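Local coordinates for putative uncharacterized protein (Streptococcus mutans, PDB 3BGK) that probably repairs hydrated NADH and NADPH by dehydrating the S-form of NAD(P)HX at the expense of ADP, and forms a homotetramer, at residues A[40-45]-A[276-281]; A[44-49]-A[258-263]; A[226-231]-A[271-276]; A[283-288]-A[303-308]. All blocks are in the same frame, centred on the assembly; numbering follows the deposited sequence.

Contact 1 of 4, residues A[40-45]-A[276-281]. With K (potassium ion), chain C.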
loop_
_atom_site.group_PDB
_atom_site.type_symbol
_atom_site.label_atom_id
_atom_site.label_comp_id
_atom_site.label_asym_id
_atom_site.label_seq_id
_atom_site.Cartn_x
_atom_site.Cartn_y
_atom_site.Cartn_z
ATOM N N LEU A 40 -32.934 8.526 10.463
ATOM C CA LEU A 40 -34.120 7.674 10.519
ATOM C C LEU A 40 -34.471 7.126 9.138
ATOM O O LEU A 40 -34.892 5.973 9.010
ATOM C CB LEU A 40 -35.314 8.425 11.125
ATOM C CG LEU A 40 -35.103 9.167 12.456
ATOM C CD1 LEU A 40 -36.352 9.948 12.866
ATOM C CD2 LEU A 40 -34.654 8.238 13.581
ATOM N N LEU A 41 -34.291 7.946 8.109
ATOM C CA LEU A 41 -34.470 7.487 6.743
ATOM C C LEU A 41 -33.388 6.461 6.414
ATOM O O LEU A 41 -33.677 5.401 5.858
ATOM C CB LEU A 41 -34.433 8.665 5.761
ATOM C CG LEU A 41 -34.816 8.469 4.280
ATOM C CD1 LEU A 41 -33.658 7.922 3.451
ATOM C CD2 LEU A 41 -36.059 7.610 4.098
ATOM N N THR A 42 -32.147 6.783 6.774
ATOM C CA THR A 42 -30.993 5.924 6.510
ATOM C C THR A 42 -31.112 4.592 7.254
ATOM O O THR A 42 -30.806 3.536 6.693
ATOM C CB THR A 42 -29.685 6.664 6.854
ATOM O OG1 THR A 42 -29.629 7.873 6.090
ATOM C CG2 THR A 42 -28.460 5.819 6.535
ATOM N N LYS A 43 -31.577 4.647 8.502
ATOM C CA LYS A 43 -31.905 3.448 9.268
ATOM C C LYS A 43 -33.047 2.657 8.638
ATOM O O LYS A 43 -33.137 1.442 8.837
ATOM C CB LYS A 43 -32.266 3.781 10.717
ATOM C CG LYS A 43 -31.100 4.206 11.590
ATOM C CD LYS A 43 -31.561 4.428 13.025
ATOM C CE LYS A 43 -30.923 5.666 13.650
ATOM N NZ LYS A 43 -29.441 5.572 13.799
ATOM N N LYS A 44 -33.921 3.326 7.890
ATOM C CA LYS A 44 -34.998 2.619 7.199
ATOM C C LYS A 44 -34.466 1.825 6.002
ATOM O O LYS A 44 -34.949 0.726 5.719
ATOM C CB LYS A 44 -36.102 3.580 6.751
ATOM C CG LYS A 44 -37.365 2.878 6.243
ATOM C CD LYS A 44 -37.926 3.544 4.994
ATOM C CE LYS A 44 -38.709 4.804 5.333
ATOM N NZ LYS A 44 -39.213 5.482 4.105
ATOM N N ILE A 45 -33.474 2.386 5.310
ATOM C CA ILE A 45 -32.896 1.760 4.119
ATOM C C ILE A 45 -31.916 0.638 4.467
ATOM O O ILE A 45 -32.071 -0.493 3.998
ATOM C CB ILE A 45 -32.230 2.804 3.184
ATOM C CG1 ILE A 45 -33.285 3.775 2.624
ATOM C CG2 ILE A 45 -31.404 2.129 2.063
ATOM C CD1 ILE A 45 -34.538 3.116 2.049
ATOM N N VAL A 276 -26.145 9.412 0.242
ATOM C CA VAL A 276 -25.717 10.802 0.366
ATOM C C VAL A 276 -25.649 11.246 1.826
ATOM O O VAL A 276 -24.698 11.931 2.218
ATOM C CB VAL A 276 -26.609 11.756 -0.461
ATOM C CG1 VAL A 276 -26.212 13.226 -0.242
ATOM C CG2 VAL A 276 -26.519 11.408 -1.936
ATOM N N PHE A 277 -26.633 10.848 2.632
ATOM C CA PHE A 277 -26.625 11.212 4.052
ATOM C C PHE A 277 -25.431 10.604 4.779
ATOM O O PHE A 277 -24.726 11.301 5.509
ATOM C CB PHE A 277 -27.924 10.812 4.768
ATOM C CG PHE A 277 -27.847 10.941 6.278
ATOM C CD1 PHE A 277 -28.052 12.171 6.901
ATOM C CD2 PHE A 277 -27.538 9.837 7.075
ATOM C CE1 PHE A 277 -27.964 12.295 8.288
ATOM C CE2 PHE A 277 -27.448 9.956 8.460
ATOM C CZ PHE A 277 -27.660 11.188 9.065
ATOM N N LEU A 278 -25.215 9.306 4.582
ATOM C CA LEU A 278 -24.191 8.580 5.320
ATOM C C LEU A 278 -22.775 9.081 5.034
ATOM O O LEU A 278 -21.951 9.190 5.934
ATOM C CB LEU A 278 -24.311 7.075 5.059
ATOM C CG LEU A 278 -23.660 6.185 6.116
ATOM C CD1 LEU A 278 -24.291 6.412 7.475
ATOM C CD2 LEU A 278 -23.789 4.748 5.700
ATOM N N HIS A 279 -22.514 9.377 3.771
ATOM C CA HIS A 279 -21.278 10.006 3.321
ATOM C C HIS A 279 -20.913 11.202 4.220
ATOM O O HIS A 279 -19.838 11.212 4.839
ATOM C CB HIS A 279 -21.470 10.403 1.852
ATOM C CG HIS A 279 -20.367 11.232 1.274
ATOM N ND1 HIS A 279 -20.392 12.611 1.278
ATOM C CD2 HIS A 279 -19.232 10.879 0.626
ATOM C CE1 HIS A 279 -19.310 13.071 0.677
ATOM N NE2 HIS A 279 -18.596 12.040 0.264
ATOM N N SER A 280 -21.817 12.179 4.324
ATOM C CA SER A 280 -21.594 13.374 5.162
ATOM C C SER A 280 -21.665 13.098 6.663
ATOM O O SER A 280 -20.944 13.725 7.452
ATOM C CB SER A 280 -22.564 14.501 4.794
ATOM O OG SER A 280 -22.122 15.186 3.634
ATOM N N TYR A 281 -22.537 12.171 7.053
ATOM C CA TYR A 281 -22.671 11.772 8.452
ATOM C C TYR A 281 -21.367 11.199 8.991
ATOM O O TYR A 281 -20.973 11.510 10.114
ATOM C CB TYR A 281 -23.811 10.763 8.607
ATOM C CG TYR A 281 -23.938 10.137 9.975
ATOM C CD1 TYR A 281 -24.667 10.758 10.980
ATOM C CD2 TYR A 281 -23.349 8.907 10.253
ATOM C CE1 TYR A 281 -24.794 10.179 12.241
ATOM C CE2 TYR A 281 -23.468 8.324 11.499
ATOM C CZ TYR A 281 -24.194 8.963 12.489
ATOM O OH TYR A 281 -24.319 8.376 13.732
HETATM K K K C . -32.406 -0.799 10.108
#
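The hydroxyl OG1 of T42 lies between two neighbours: it donates a hydrogen bond to the main-chain oxygen of D38, four residues earlier, while on another side it packs on the ring of F277, whose CD2 stands 3.0 Å from OG1. That approach is oblique to the ring, and it is a close packing contact, not a hydrogen bond. With OG1 beside the backbone N and opposite the carbonyl carbon (chi1 -57°), the hydroxyl can reach back to the carbonyl just ahead of helix 39-45 and still touch the phenyl group. The methyl CG2 of T42 lies 4.3 Å from CD1 of L278, one residue further along the opposing helix.

The F277 side chain leaves its helix with CG opposite the backbone N (chi1 169°), which sets the ring beside the next turn. CB of Y281 sits 3.7 Å above the plane of the F277 ring, displaced toward its rim. Here the short helix 39-45 rests on helix 268-287, in the three-layer alpha/beta/alpha sandwich that this family shares with the ribokinase-like enzymes. The backbones come nearest at T42 and F277, with CA atoms 7.3 Å apart. A274, one turn before L278, also touches T42, and L278 also packs on M256 and F260 of helix 249-263.

Near the end of helix 39-45 a carbonyl reaches a potassium ion: O of K43 binds the metal at 2.7 Å, and O of I46 is the second protein ligand.

Contact 2 of 4, residues A[44-49]-A[258-263]. With K (potassium ion), chain C.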
loop_
_atom_site.group_PDB
_atom_site.type_symbol
_atom_site.label_atom_id
_atom_site.label_comp_id
_atom_site.label_asym_id
_atom_site.label_seq_id
_atom_site.Cartn_x
_atom_site.Cartn_y
_atom_site.Cartn_z
ATOM N N LYS A 44 -33.921 3.326 7.890
ATOM C CA LYS A 44 -34.998 2.619 7.199
ATOM C C LYS A 44 -34.466 1.825 6.002
ATOM O O LYS A 44 -34.949 0.726 5.719
ATOM C CB LYS A 44 -36.102 3.580 6.751
ATOM C CG LYS A 44 -37.365 2.878 6.243
ATOM C CD LYS A 44 -37.926 3.544 4.994
ATOM C CE LYS A 44 -38.709 4.804 5.333
ATOM N NZ LYS A 44 -39.213 5.482 4.105
ATOM N N ILE A 45 -33.474 2.386 5.310
ATOM C CA ILE A 45 -32.896 1.760 4.119
ATOM C C ILE A 45 -31.916 0.638 4.467
ATOM O O ILE A 45 -32.071 -0.493 3.998
ATOM C CB ILE A 45 -32.230 2.804 3.184
ATOM C CG1 ILE A 45 -33.285 3.775 2.624
ATOM C CG2 ILE A 45 -31.404 2.129 2.063
ATOM C CD1 ILE A 45 -34.538 3.116 2.049
ATOM N N ILE A 46 -30.921 0.952 5.295
ATOM C CA ILE A 46 -29.924 -0.042 5.706
ATOM C C ILE A 46 -30.571 -1.117 6.590
ATOM O O ILE A 46 -30.623 -0.998 7.819
ATOM C CB ILE A 46 -28.663 0.608 6.359
ATOM C CG1 ILE A 46 -28.087 1.690 5.424
ATOM C CG2 ILE A 46 -27.620 -0.461 6.679
ATOM C CD1 ILE A 46 -26.881 2.440 5.945
ATOM N N LYS A 47 -31.090 -2.150 5.934
ATOM C CA LYS A 47 -31.756 -3.260 6.606
ATOM C C LYS A 47 -30.770 -4.378 6.930
ATOM O O LYS A 47 -29.825 -4.594 6.180
ATOM C CB LYS A 47 -32.904 -3.794 5.744
ATOM C CG LYS A 47 -34.093 -2.837 5.624
ATOM C CD LYS A 47 -35.427 -3.584 5.516
ATOM C CE LYS A 47 -35.727 -4.004 4.090
ATOM N NZ LYS A 47 -36.847 -4.984 4.033
ATOM N N PRO A 48 -30.995 -5.107 8.040
ATOM C CA PRO A 48 -30.118 -6.242 8.326
ATOM C C PRO A 48 -30.179 -7.232 7.174
ATOM O O PRO A 48 -31.244 -7.428 6.582
ATOM C CB PRO A 48 -30.740 -6.864 9.584
ATOM C CG PRO A 48 -31.541 -5.765 10.203
ATOM C CD PRO A 48 -32.054 -4.960 9.054
ATOM N N ARG A 49 -29.043 -7.833 6.848
ATOM C CA ARG A 49 -28.966 -8.715 5.691
ATOM C C ARG A 49 -29.705 -10.031 5.930
ATOM O O ARG A 49 -29.565 -10.637 6.996
ATOM C CB ARG A 49 -27.508 -8.957 5.288
ATOM C CG ARG A 49 -26.841 -7.761 4.631
ATOM C CD ARG A 49 -25.422 -8.078 4.162
ATOM N NE ARG A 49 -24.984 -7.088 3.183
ATOM C CZ ARG A 49 -23.889 -7.176 2.436
ATOM N NH1 ARG A 49 -23.076 -8.220 2.538
ATOM N NH2 ARG A 49 -23.607 -6.205 1.581
ATOM N N ALA A 258 -23.369 4.096 -5.650
ATOM C CA ALA A 258 -23.323 2.880 -6.457
ATOM C C ALA A 258 -23.477 1.618 -5.611
ATOM O O ALA A 258 -24.156 0.675 -6.023
ATOM C CB ALA A 258 -22.042 2.824 -7.280
ATOM N N GLY A 259 -22.850 1.605 -4.437
ATOM C CA GLY A 259 -22.890 0.451 -3.551
ATOM C C GLY A 259 -24.260 0.279 -2.916
ATOM O O GLY A 259 -24.741 -0.856 -2.736
ATOM N N PHE A 260 -24.895 1.405 -2.579
ATOM C CA PHE A 260 -26.233 1.380 -2.001
ATOM C C PHE A 260 -27.259 0.829 -2.988
ATOM O O PHE A 260 -27.988 -0.112 -2.658
ATOM C CB PHE A 260 -26.639 2.769 -1.494
ATOM C CG PHE A 260 -26.236 3.043 -0.064
ATOM C CD1 PHE A 260 -24.902 2.951 0.338
ATOM C CD2 PHE A 260 -27.191 3.416 0.876
ATOM C CE1 PHE A 260 -24.527 3.211 1.654
ATOM C CE2 PHE A 260 -26.833 3.683 2.200
ATOM C CZ PHE A 260 -25.495 3.584 2.591
ATOM N N VAL A 261 -27.287 1.390 -4.201
ATOM C CA VAL A 261 -28.283 1.014 -5.210
ATOM C C VAL A 261 -28.122 -0.439 -5.669
ATOM O O VAL A 261 -29.091 -1.075 -6.096
ATOM C CB VAL A 261 -28.318 1.983 -6.434
ATOM C CG1 VAL A 261 -28.658 3.400 -5.994
ATOM C CG2 VAL A 261 -27.004 1.963 -7.200
ATOM N N ALA A 262 -26.901 -0.956 -5.545
ATOM C CA ALA A 262 -26.586 -2.346 -5.876
ATOM C C ALA A 262 -27.279 -3.362 -4.962
ATOM O O ALA A 262 -27.656 -4.437 -5.410
ATOM C CB ALA A 262 -25.077 -2.558 -5.856
ATOM N N GLN A 263 -27.457 -3.008 -3.692
ATOM C CA GLN A 263 -27.950 -3.948 -2.679
ATOM C C GLN A 263 -29.340 -3.628 -2.122
ATOM O O GLN A 263 -30.028 -4.536 -1.651
ATOM C CB GLN A 263 -26.936 -4.075 -1.524
ATOM C CG GLN A 263 -26.677 -2.766 -0.771
ATOM C CD GLN A 263 -25.353 -2.744 -0.032
ATOM O OE1 GLN A 263 -25.177 -3.407 0.988
ATOM N NE2 GLN A 263 -24.421 -1.949 -0.530
HETATM K K K C . -32.406 -0.799 10.108
#
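This is a mixed contact, apolar at one end and polar at the other, made where the chain leaving helix 39-45 runs past the last turns of helix 249-263. At the apolar end the tip of I46 meets the F260 ring: CD1 of I46 lies 3.8 Å from CZ of F260, approaching obliquely. At the polar end, R49 NH2 donates a hydrogen bond to OE1 of Q263 over 3.3 Å. It is fairly straight at hydrogen, 165°, and the acceptor lies in the guanidinium plane, yet NH2 stands 45° out of the amide plane of Q263. The extended run of R49 from CG to NE carries its end to the helix.

I46 is the centre of an inverse gamma turn just beyond the helix, and its carbonyl O binds the potassium ion at 2.9 Å. In the ribokinase-like fold of this family, this part of the chain packs on a helix lying against the central sheet and also faces a subunit boundary, for Y291 of the second subunit touches I46, R49 and Q263. The guanidinium has further partners: NH2 also bonds to O of G85, NH1 to O of P242 of the second subunit, and F58 makes a cation-pi contact with it.

Contact 3 of 4, residues A[226-231]-A[271-276]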
loop_
_atom_site.group_PDB
_atom_site.type_symbol
_atom_site.label_atom_id
_atom_site.label_comp_id
_atom_site.label_asym_id
_atom_site.label_seq_id
_atom_site.Cartn_x
_atom_site.Cartn_y
_atom_site.Cartn_z
ATOM N N THR A 226 -25.432 19.507 -0.493
ATOM C CA THR A 226 -25.941 18.600 -1.521
ATOM C C THR A 226 -27.445 18.368 -1.339
ATOM O O THR A 226 -27.924 18.207 -0.216
ATOM C CB THR A 226 -25.193 17.243 -1.489
ATOM O OG1 THR A 226 -23.778 17.472 -1.463
ATOM C CG2 THR A 226 -25.539 16.397 -2.705
ATOM N N LYS A 227 -28.173 18.386 -2.453
ATOM C CA LYS A 227 -29.606 18.111 -2.461
ATOM C C LYS A 227 -29.885 17.004 -3.453
ATOM O O LYS A 227 -29.191 16.881 -4.463
ATOM C CB LYS A 227 -30.410 19.353 -2.853
ATOM C CG LYS A 227 -30.186 20.559 -1.961
ATOM C CD LYS A 227 -31.070 21.718 -2.376
ATOM C CE LYS A 227 -30.519 23.037 -1.861
ATOM N NZ LYS A 227 -30.331 23.025 -0.378
ATOM N N ILE A 228 -30.911 16.208 -3.163
ATOM C CA ILE A 228 -31.301 15.093 -4.021
ATOM C C ILE A 228 -32.662 15.382 -4.673
ATOM O O ILE A 228 -33.656 15.631 -3.990
ATOM C CB ILE A 228 -31.317 13.734 -3.253
ATOM C CG1 ILE A 228 -30.082 13.580 -2.362
ATOM C CG2 ILE A 228 -31.362 12.566 -4.215
ATOM C CD1 ILE A 228 -30.245 14.147 -0.952
ATOM N N TYR A 229 -32.683 15.358 -6.002
ATOM C CA TYR A 229 -33.882 15.660 -6.768
ATOM C C TYR A 229 -34.393 14.428 -7.516
ATOM O O TYR A 229 -33.612 13.710 -8.142
ATOM C CB TYR A 229 -33.587 16.744 -7.804
ATOM C CG TYR A 229 -33.181 18.097 -7.276
ATOM C CD1 TYR A 229 -31.847 18.381 -6.955
ATOM C CD2 TYR A 229 -34.119 19.119 -7.147
ATOM C CE1 TYR A 229 -31.470 19.638 -6.493
ATOM C CE2 TYR A 229 -33.750 20.381 -6.686
ATOM C CZ TYR A 229 -32.430 20.632 -6.364
ATOM O OH TYR A 229 -32.083 21.886 -5.912
ATOM N N GLN A 230 -35.704 14.200 -7.445
ATOM C CA GLN A 230 -36.410 13.280 -8.345
ATOM C C GLN A 230 -37.869 13.706 -8.452
ATOM O O GLN A 230 -38.571 13.789 -7.443
ATOM C CB GLN A 230 -36.332 11.823 -7.876
ATOM C CG GLN A 230 -36.910 10.840 -8.891
ATOM C CD GLN A 230 -37.344 9.515 -8.287
ATOM O OE1 GLN A 230 -37.927 9.468 -7.204
ATOM N NE2 GLN A 230 -37.072 8.429 -8.997
ATOM N N GLY A 231 -38.311 13.973 -9.679
ATOM C CA GLY A 231 -39.662 14.465 -9.931
ATOM C C GLY A 231 -39.924 15.750 -9.172
ATOM O O GLY A 231 -39.280 16.771 -9.421
ATOM N N VAL A 271 -32.915 5.409 -1.410
ATOM C CA VAL A 271 -31.676 4.630 -1.387
ATOM C C VAL A 271 -30.467 5.516 -1.691
ATOM O O VAL A 271 -29.468 5.481 -0.970
ATOM C CB VAL A 271 -31.733 3.418 -2.367
ATOM C CG1 VAL A 271 -30.349 2.818 -2.568
ATOM C CG2 VAL A 271 -32.684 2.358 -1.851
ATOM N N ALA A 272 -30.570 6.310 -2.752
ATOM C CA ALA A 272 -29.525 7.262 -3.105
ATOM C C ALA A 272 -29.412 8.360 -2.048
ATOM O O ALA A 272 -28.306 8.788 -1.709
ATOM C CB ALA A 272 -29.789 7.858 -4.476
ATOM N N ALA A 273 -30.556 8.797 -1.520
ATOM C CA ALA A 273 -30.585 9.805 -0.459
ATOM C C ALA A 273 -29.832 9.328 0.776
ATOM O O ALA A 273 -29.010 10.066 1.326
ATOM C CB ALA A 273 -32.018 10.182 -0.101
ATOM N N ALA A 274 -30.112 8.097 1.202
ATOM C CA ALA A 274 -29.406 7.478 2.327
ATOM C C ALA A 274 -27.882 7.451 2.101
ATOM O O ALA A 274 -27.112 7.864 2.973
ATOM C CB ALA A 274 -29.948 6.084 2.600
ATOM N N ALA A 275 -27.454 6.995 0.925
ATOM C CA ALA A 275 -26.043 7.000 0.564
ATOM C C ALA A 275 -25.446 8.398 0.751
ATOM O O ALA A 275 -24.386 8.551 1.370
ATOM C CB ALA A 275 -25.858 6.521 -0.867
ATOM N N VAL A 276 -26.145 9.412 0.242
ATOM C CA VAL A 276 -25.717 10.802 0.366
ATOM C C VAL A 276 -25.649 11.246 1.826
ATOM O O VAL A 276 -24.698 11.931 2.218
ATOM C CB VAL A 276 -26.609 11.756 -0.461
ATOM C CG1 VAL A 276 -26.212 13.226 -0.242
ATOM C CG2 VAL A 276 -26.519 11.408 -1.936
#
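Strand 227-230 of the central sheet packs against helix 268-287 of a flanking layer. The strand sits inside the sheet, with main-chain bonds to A221 and L219 along one neighbour and to G235 on another. I228 carries the contact, turning its side chain to the helix. Its end and that of V276 reach toward each other tip to tip, with CG1 of I228 4.2 Å from CG2 of V276, and CD1 of I228 likewise 4.2 Å from CG1 of V276.

A273 offers only a methyl group, and the backbones draw close there, the CA atoms of I228 and A273 being 6.4 Å apart. CG1 of I228 consequently comes within 4.3 Å of CA of A273 itself, and CD1 of I228 is 4.4 Å from its CB. All of this is van der Waals packing among buried carbons.

Next to K227, T226 adds its methyl: CG2, set opposite the backbone N, lies 4.1 Å from CG1 of V276 and crosses it at a slant. The hydroxyl OG1 of T226 is placed beside the backbone N instead (chi1 -49°) and makes no contact with residues 271-276. T226 is predicted to bind AMP, so the contact would seat one residue of a nucleotide site on helix 268-287, in the alpha/beta/alpha sandwich characteristic of ribokinase-like, YjeF-type NAD(P)H-hydrate dehydratases.

Contact 4 of 4, residues A[283-288]-A[303-308]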
loop_
_atom_site.group_PDB
_atom_site.type_symbol
_atom_site.label_atom_id
_atom_site.label_comp_id
_atom_site.label_asym_id
_atom_site.label_seq_id
_atom_site.Cartn_x
_atom_site.Cartn_y
_atom_site.Cartn_z
ATOM N N ALA A 283 -18.345 11.804 7.680
ATOM C CA ALA A 283 -17.443 12.951 7.659
ATOM C C ALA A 283 -17.613 13.802 8.917
ATOM O O ALA A 283 -16.619 14.261 9.494
ATOM C CB ALA A 283 -17.664 13.788 6.401
ATOM N N ASP A 284 -18.871 13.990 9.339
ATOM C CA ASP A 284 -19.189 14.689 10.592
ATOM C C ASP A 284 -18.589 14.001 11.807
ATOM O O ASP A 284 -18.054 14.672 12.685
ATOM C CB ASP A 284 -20.704 14.869 10.782
ATOM C CG ASP A 284 -21.239 16.126 10.098
ATOM O OD1 ASP A 284 -20.702 16.508 9.032
ATOM O OD2 ASP A 284 -22.195 16.741 10.621
ATOM N N GLN A 285 -18.672 12.675 11.861
ATOM C CA GLN A 285 -18.066 11.918 12.966
ATOM C C GLN A 285 -16.548 12.023 12.989
ATOM O O GLN A 285 -15.955 12.227 14.051
ATOM C CB GLN A 285 -18.465 10.450 12.908
ATOM C CG GLN A 285 -19.751 10.147 13.631
ATOM C CD GLN A 285 -20.154 8.699 13.510
ATOM O OE1 GLN A 285 -19.360 7.834 13.120
ATOM N NE2 GLN A 285 -21.401 8.418 13.850
ATOM N N LEU A 286 -15.931 11.893 11.815
ATOM C CA LEU A 286 -14.478 11.982 11.679
ATOM C C LEU A 286 -13.924 13.394 11.918
ATOM O O LEU A 286 -12.735 13.551 12.223
ATOM C CB LEU A 286 -14.019 11.451 10.306
ATOM C CG LEU A 286 -14.089 9.938 10.080
ATOM C CD1 LEU A 286 -13.779 9.581 8.640
ATOM C CD2 LEU A 286 -13.157 9.190 11.039
ATOM N N SER A 287 -14.788 14.402 11.793
ATOM C CA SER A 287 -14.398 15.807 11.939
ATOM C C SER A 287 -14.026 16.208 13.362
ATOM O O SER A 287 -13.233 17.137 13.565
ATOM C CB SER A 287 -15.505 16.734 11.432
ATOM O OG SER A 287 -16.632 16.737 12.298
ATOM N N LYS A 288 -14.600 15.520 14.344
ATOM C CA LYS A 288 -14.319 15.822 15.751
ATOM C C LYS A 288 -12.830 15.676 16.053
ATOM O O LYS A 288 -12.314 16.277 16.993
ATOM C CB LYS A 288 -15.145 14.932 16.691
ATOM C CG LYS A 288 -16.651 14.884 16.402
ATOM C CD LYS A 288 -17.299 16.265 16.459
ATOM C CE LYS A 288 -18.764 16.201 16.024
ATOM N NZ LYS A 288 -19.331 17.558 15.735
ATOM N N THR A 303 -18.478 0.379 6.644
ATOM C CA THR A 303 -19.202 -0.787 7.192
ATOM C C THR A 303 -19.465 -0.753 8.684
ATOM O O THR A 303 -20.506 -1.222 9.125
ATOM C CB THR A 303 -18.595 -2.172 6.865
ATOM O OG1 THR A 303 -17.165 -2.114 6.845
ATOM C CG2 THR A 303 -19.131 -2.666 5.568
ATOM N N ARG A 304 -18.524 -0.221 9.459
ATOM C CA ARG A 304 -18.741 -0.094 10.900
ATOM C C ARG A 304 -19.989 0.747 11.171
ATOM O O ARG A 304 -20.778 0.428 12.061
ATOM C CB ARG A 304 -17.518 0.500 11.605
ATOM C CG ARG A 304 -17.681 0.601 13.115
ATOM C CD ARG A 304 -16.505 1.308 13.792
ATOM N NE ARG A 304 -16.215 2.632 13.229
ATOM C CZ ARG A 304 -16.944 3.728 13.446
ATOM N NH1 ARG A 304 -18.039 3.679 14.203
ATOM N NH2 ARG A 304 -16.582 4.880 12.891
ATOM N N VAL A 305 -20.175 1.799 10.379
ATOM C CA VAL A 305 -21.296 2.718 10.566
ATOM C C VAL A 305 -22.587 2.160 9.960
ATOM O O VAL A 305 -23.654 2.301 10.553
ATOM C CB VAL A 305 -20.982 4.129 10.021
ATOM C CG1 VAL A 305 -22.166 5.061 10.220
ATOM C CG2 VAL A 305 -19.738 4.701 10.704
HETATM N N MSE A 306 -22.488 1.525 8.795
HETATM C CA MSE A 306 -23.636 0.835 8.209
HETATM C C MSE A 306 -24.143 -0.244 9.160
HETATM O O MSE A 306 -25.353 -0.398 9.330
HETATM C CB MSE A 306 -23.299 0.232 6.844
HETATM C CG MSE A 306 -23.134 1.254 5.741
HETATM SE SE MSE A 306 -22.896 0.480 3.969
HETATM C CE MSE A 306 -24.715 -0.155 3.666
ATOM N N LYS A 307 -23.211 -0.971 9.779
ATOM C CA LYS A 307 -23.531 -1.953 10.817
ATOM C C LYS A 307 -24.341 -1.338 11.960
ATOM O O LYS A 307 -25.342 -1.917 12.381
ATOM C CB LYS A 307 -22.259 -2.599 11.367
ATOM C CG LYS A 307 -22.496 -3.622 12.464
ATOM C CD LYS A 307 -23.268 -4.824 11.949
ATOM C CE LYS A 307 -23.738 -5.712 13.088
ATOM N NZ LYS A 307 -24.437 -6.918 12.566
ATOM N N GLU A 308 -23.896 -0.177 12.451
ATOM C CA GLU A 308 -24.625 0.615 13.451
ATOM C C GLU A 308 -26.000 1.052 12.940
ATOM O O GLU A 308 -26.974 1.056 13.694
ATOM C CB GLU A 308 -23.837 1.868 13.844
ATOM C CG GLU A 308 -22.579 1.652 14.672
ATOM C CD GLU A 308 -21.928 2.971 15.099
ATOM O OE1 GLU A 308 -21.911 3.927 14.288
ATOM O OE2 GLU A 308 -21.430 3.059 16.246
#
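Two consecutive helices, 268-287 and 295-310, meet here at long range, the closest CA atoms being those of Q285 and V305, 10.0 Å apart. Helix 295-310 is kinked at its T303 and R304 amides, whose N atoms lack a bond to the preceding turn. Helix 268-287 flanks the sheet of the ribokinase-like alpha/beta/alpha sandwich, helix 295-310 packs on it, and the spacing means that side chains alone span the gap.

Q285 does the reaching. Its chain, extended beyond CG, brings OE1 within 4.0 Å of CG2 of V305, the two side chains sliding past each other in opposite directions. The same OE1 is 4.1 Å from NH2 of R304, near the guanidinium plane and at its edge, with the amide and guanidinium planes 27° apart; this is proximity without a hydrogen bond. R304 turns at its third torsion (chi3 54°), and its stronger partner is E301, with which NH2 forms a salt bridge. R304 NH1 and E308 OE1 form a long ion pair, 3.9 Å apart.

Across the subunit boundary T303 packs on V292 and K307 on S287 of the second subunit. Within 283-288 of this chain, OG of S287 donates to O of D284 over 2.5 Å, with OG 30° off the plane of that carbonyl.

Overall arrangement
Helix 268-287 runs through contacts 1, 3 and 4, and contact 2 joins them through neighbouring side chains. Contacts 1 and 2 start from the same chain region, have centres 10 Å apart and share the potassium ion; L278 CD2 lies 3.7 Å from F260 CZ and 3.9 Å from I46 CD1. The same CD2 is 3.6 Å from M306 CG, tying contact 1 to contact 4. Contacts 3 and 4 do not touch, their nearest atoms being about 8 Å apart. Only contact 3 holds a predicted AMP-site residue, T226, whose side chain is about 9 Å from that of F277. Contacts 2 and 4 both also meet the second subunit.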